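Local coordinates for FHA domain-containing protein FhaA (Mycobacterium tuberculosis, PDB 3PO8), which regulates cell growth and peptidoglycan synthesis by binding MviN, its FHA domain interacting with phosphorylated MviN and phosphorylated PknB, at residues E22-I27 / H46-W51. Residues are numbered along the deposited sequence; the frame is centred on the assembly and turned at random.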
loop_
_atom_site.group_PDB
_atom_site.type_symbol
_atom_site.label_atom_id
_atom_site.label_comp_id
_atom_site.label_asym_id
_atom_site.label_seq_id
_atom_site.Cartn_x
_atom_site.Cartn_y
_atom_site.Cartn_z
ATOM N N GLU A 22 -7.189 11.160 -0.342
ATOM C CA GLU A 22 -7.236 11.579 -1.727
ATOM C C GLU A 22 -5.853 12.053 -2.146
ATOM O O GLU A 22 -5.155 12.752 -1.415
ATOM C CB GLU A 22 -8.270 12.699 -1.887
ATOM C CG GLU A 22 -8.449 13.189 -3.297
ATOM C CD GLU A 22 -9.558 14.209 -3.414
ATOM O OE1 GLU A 22 -10.528 14.148 -2.614
ATOM O OE2 GLU A 22 -9.442 15.071 -4.320
ATOM N N GLY A 23 -5.444 11.633 -3.335
ATOM C CA GLY A 23 -4.167 11.988 -3.871
ATOM C C GLY A 23 -3.197 10.834 -3.768
ATOM O O GLY A 23 -3.556 9.661 -3.844
ATOM N N SER A 24 -1.942 11.203 -3.655
ATOM C CA SER A 24 -0.858 10.264 -3.567
ATOM C C SER A 24 -0.602 9.837 -2.118
ATOM O O SER A 24 -0.560 10.668 -1.212
ATOM C CB SER A 24 0.386 10.906 -4.157
ATOM O OG SER A 24 1.534 10.189 -3.816
ATOM N N ASN A 25 -0.434 8.537 -1.913
ATOM C CA ASN A 25 -0.137 7.960 -0.605
ATOM C C ASN A 25 1.099 7.105 -0.718
ATOM O O ASN A 25 1.036 6.045 -1.348
ATOM C CB ASN A 25 -1.294 7.065 -0.129
ATOM C CG ASN A 25 -2.603 7.807 0.032
ATOM O OD1 ASN A 25 -2.974 8.180 1.143
ATOM N ND2 ASN A 25 -3.313 8.022 -1.071
ATOM N N ILE A 26 2.213 7.552 -0.157
ATOM C CA ILE A 26 3.479 6.847 -0.304
ATOM C C ILE A 26 3.704 5.885 0.845
ATOM O O ILE A 26 3.556 6.234 2.005
ATOM C CB ILE A 26 4.668 7.854 -0.350
ATOM C CG1 ILE A 26 4.475 8.844 -1.513
ATOM C CG2 ILE A 26 6.047 7.141 -0.360
ATOM C CD1 ILE A 26 4.563 8.258 -2.889
ATOM N N ILE A 27 4.038 4.645 0.500
ATOM C CA ILE A 27 4.456 3.641 1.466
ATOM C C ILE A 27 5.948 3.446 1.315
ATOM O O ILE A 27 6.450 3.287 0.208
ATOM C CB ILE A 27 3.733 2.302 1.228
ATOM C CG1 ILE A 27 2.234 2.449 1.342
ATOM C CG2 ILE A 27 4.221 1.253 2.193
ATOM C CD1 ILE A 27 1.540 1.200 0.929
ATOM N N HIS A 46 8.737 3.426 -1.560
ATOM C CA HIS A 46 8.671 2.119 -2.191
ATOM C C HIS A 46 7.563 1.987 -3.206
ATOM O O HIS A 46 7.775 1.476 -4.313
ATOM C CB HIS A 46 8.544 1.038 -1.130
ATOM C CG HIS A 46 8.760 -0.350 -1.644
ATOM N ND1 HIS A 46 9.877 -1.083 -1.319
ATOM C CD2 HIS A 46 7.978 -1.159 -2.394
ATOM C CE1 HIS A 46 9.793 -2.274 -1.880
ATOM N NE2 HIS A 46 8.648 -2.349 -2.543
ATOM N N LEU A 47 6.358 2.389 -2.819
ATOM C CA LEU A 47 5.253 2.396 -3.732
ATOM C C LEU A 47 4.362 3.556 -3.396
ATOM O O LEU A 47 4.434 4.103 -2.301
ATOM C CB LEU A 47 4.491 1.062 -3.734
ATOM C CG LEU A 47 3.817 0.656 -2.431
ATOM C CD1 LEU A 47 2.417 1.272 -2.305
ATOM C CD2 LEU A 47 3.673 -0.866 -2.309
ATOM N N GLU A 48 3.536 3.944 -4.366
ATOM C CA GLU A 48 2.506 4.926 -4.159
ATOM C C GLU A 48 1.167 4.314 -4.437
ATOM O O GLU A 48 1.044 3.465 -5.297
ATOM C CB GLU A 48 2.744 6.145 -5.049
ATOM C CG GLU A 48 2.339 6.057 -6.470
ATOM C CD GLU A 48 2.238 7.435 -7.169
ATOM O OE1 GLU A 48 2.023 8.499 -6.506
ATOM O OE2 GLU A 48 2.363 7.417 -8.405
ATOM N N ILE A 49 0.161 4.737 -3.693
ATOM C CA ILE A 49 -1.217 4.403 -4.008
ATOM C C ILE A 49 -1.925 5.718 -4.248
ATOM O O ILE A 49 -1.949 6.584 -3.373
ATOM C CB ILE A 49 -1.928 3.595 -2.937
ATOM C CG1 ILE A 49 -1.215 2.253 -2.745
ATOM C CG2 ILE A 49 -3.367 3.337 -3.355
ATOM C CD1 ILE A 49 -1.615 1.424 -1.532
ATOM N N ARG A 50 -2.479 5.859 -5.445
ATOM C CA ARG A 50 -3.209 7.043 -5.861
ATOM C C ARG A 50 -4.691 6.798 -5.695
ATOM O O ARG A 50 -5.198 5.838 -6.234
ATOM C CB ARG A 50 -2.850 7.365 -7.297
ATOM C CG ARG A 50 -1.349 7.669 -7.417
ATOM C CD ARG A 50 -0.934 8.283 -8.742
ATOM N NE ARG A 50 -1.378 7.503 -9.879
ATOM C CZ ARG A 50 -0.647 6.603 -10.538
ATOM N NH1 ARG A 50 0.588 6.320 -10.177
ATOM N NH2 ARG A 50 -1.179 5.964 -11.567
ATOM N N TRP A 51 -5.364 7.667 -4.946
ATOM C CA TRP A 51 -6.765 7.468 -4.602
ATOM C C TRP A 51 -7.595 8.690 -4.973
ATOM O O TRP A 51 -7.248 9.798 -4.619
ATOM C CB TRP A 51 -6.849 7.230 -3.097
ATOM C CG TRP A 51 -8.221 7.071 -2.527
ATOM C CD1 TRP A 51 -8.781 7.842 -1.555
ATOM C CD2 TRP A 51 -9.188 6.062 -2.843
ATOM N NE1 TRP A 51 -10.038 7.387 -1.262
ATOM C CE2 TRP A 51 -10.302 6.282 -2.023
ATOM C CE3 TRP A 51 -9.224 4.991 -3.752
ATOM C CZ2 TRP A 51 -11.443 5.492 -2.097
ATOM C CZ3 TRP A 51 -10.347 4.185 -3.799
ATOM C CH2 TRP A 51 -11.447 4.448 -2.978
#
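Two antiparallel neighbours in one sheet of the FHA beta-sandwich, strands 23-27 and 47-51, meet here and finish in a classic beta bulge, where both His46 and Leu47 face Ile27. The carbonyl oxygen of Ile27 takes His46 N at 2.9 Å and Leu47 N at 3.2 Å. Gly23 with Trp51 and Asn25 with Ile49 are the other hydrogen-bonded pairs, and at Gly23 the backbone angles leave no room for a beta carbon beside the carbonyl oxygen of the residue before.

Asn25 donates twice to Ile49 O, with its backbone N and with ND2, and takes Ile49 N on its own O. The two donors come to Ile49 O from opposite faces of the carbonyl plane; the bond from ND2 to Ile49 O is 3.0 Å long and fairly straight (161°), with the oxygen lying in the amide plane. CG beside the backbone N (chi1 -61°) brings ND2 within reach of the oxygen that the N-H already uses. Arg21 O also receives ND2 and Tyr18 OH bonds OD1, so the rotation of this buried amide is fixed from both ends.

On the Asn25 face, Ile27 and Leu47 run alongside each other in the same direction, their CD1 atoms squeezed to 3.4 Å, while Ile49 CD1 touches Ile27 CD1 at 4.0 Å. Leu8 and Leu87 of the facing sheet close over this apolar patch. On the other face, Ile26 CD1 rests on Glu48 CB at 3.5 Å. The Glu48 carboxylate lies near Ser24 OG, and Glu48 OE2 receives Arg50 NH1 in a 2.7 Å salt bridge, from above the carboxylate plane; Arg50 NH2 forms a second salt bridge, with Glu76.

The chemistry is thus two-sided: hydrocarbon and an amide bonded at both its nitrogen and its oxygen turn toward the sandwich interior, whereas a carboxylate paired with an arginine probably has its negative charge stabilised on the outer face.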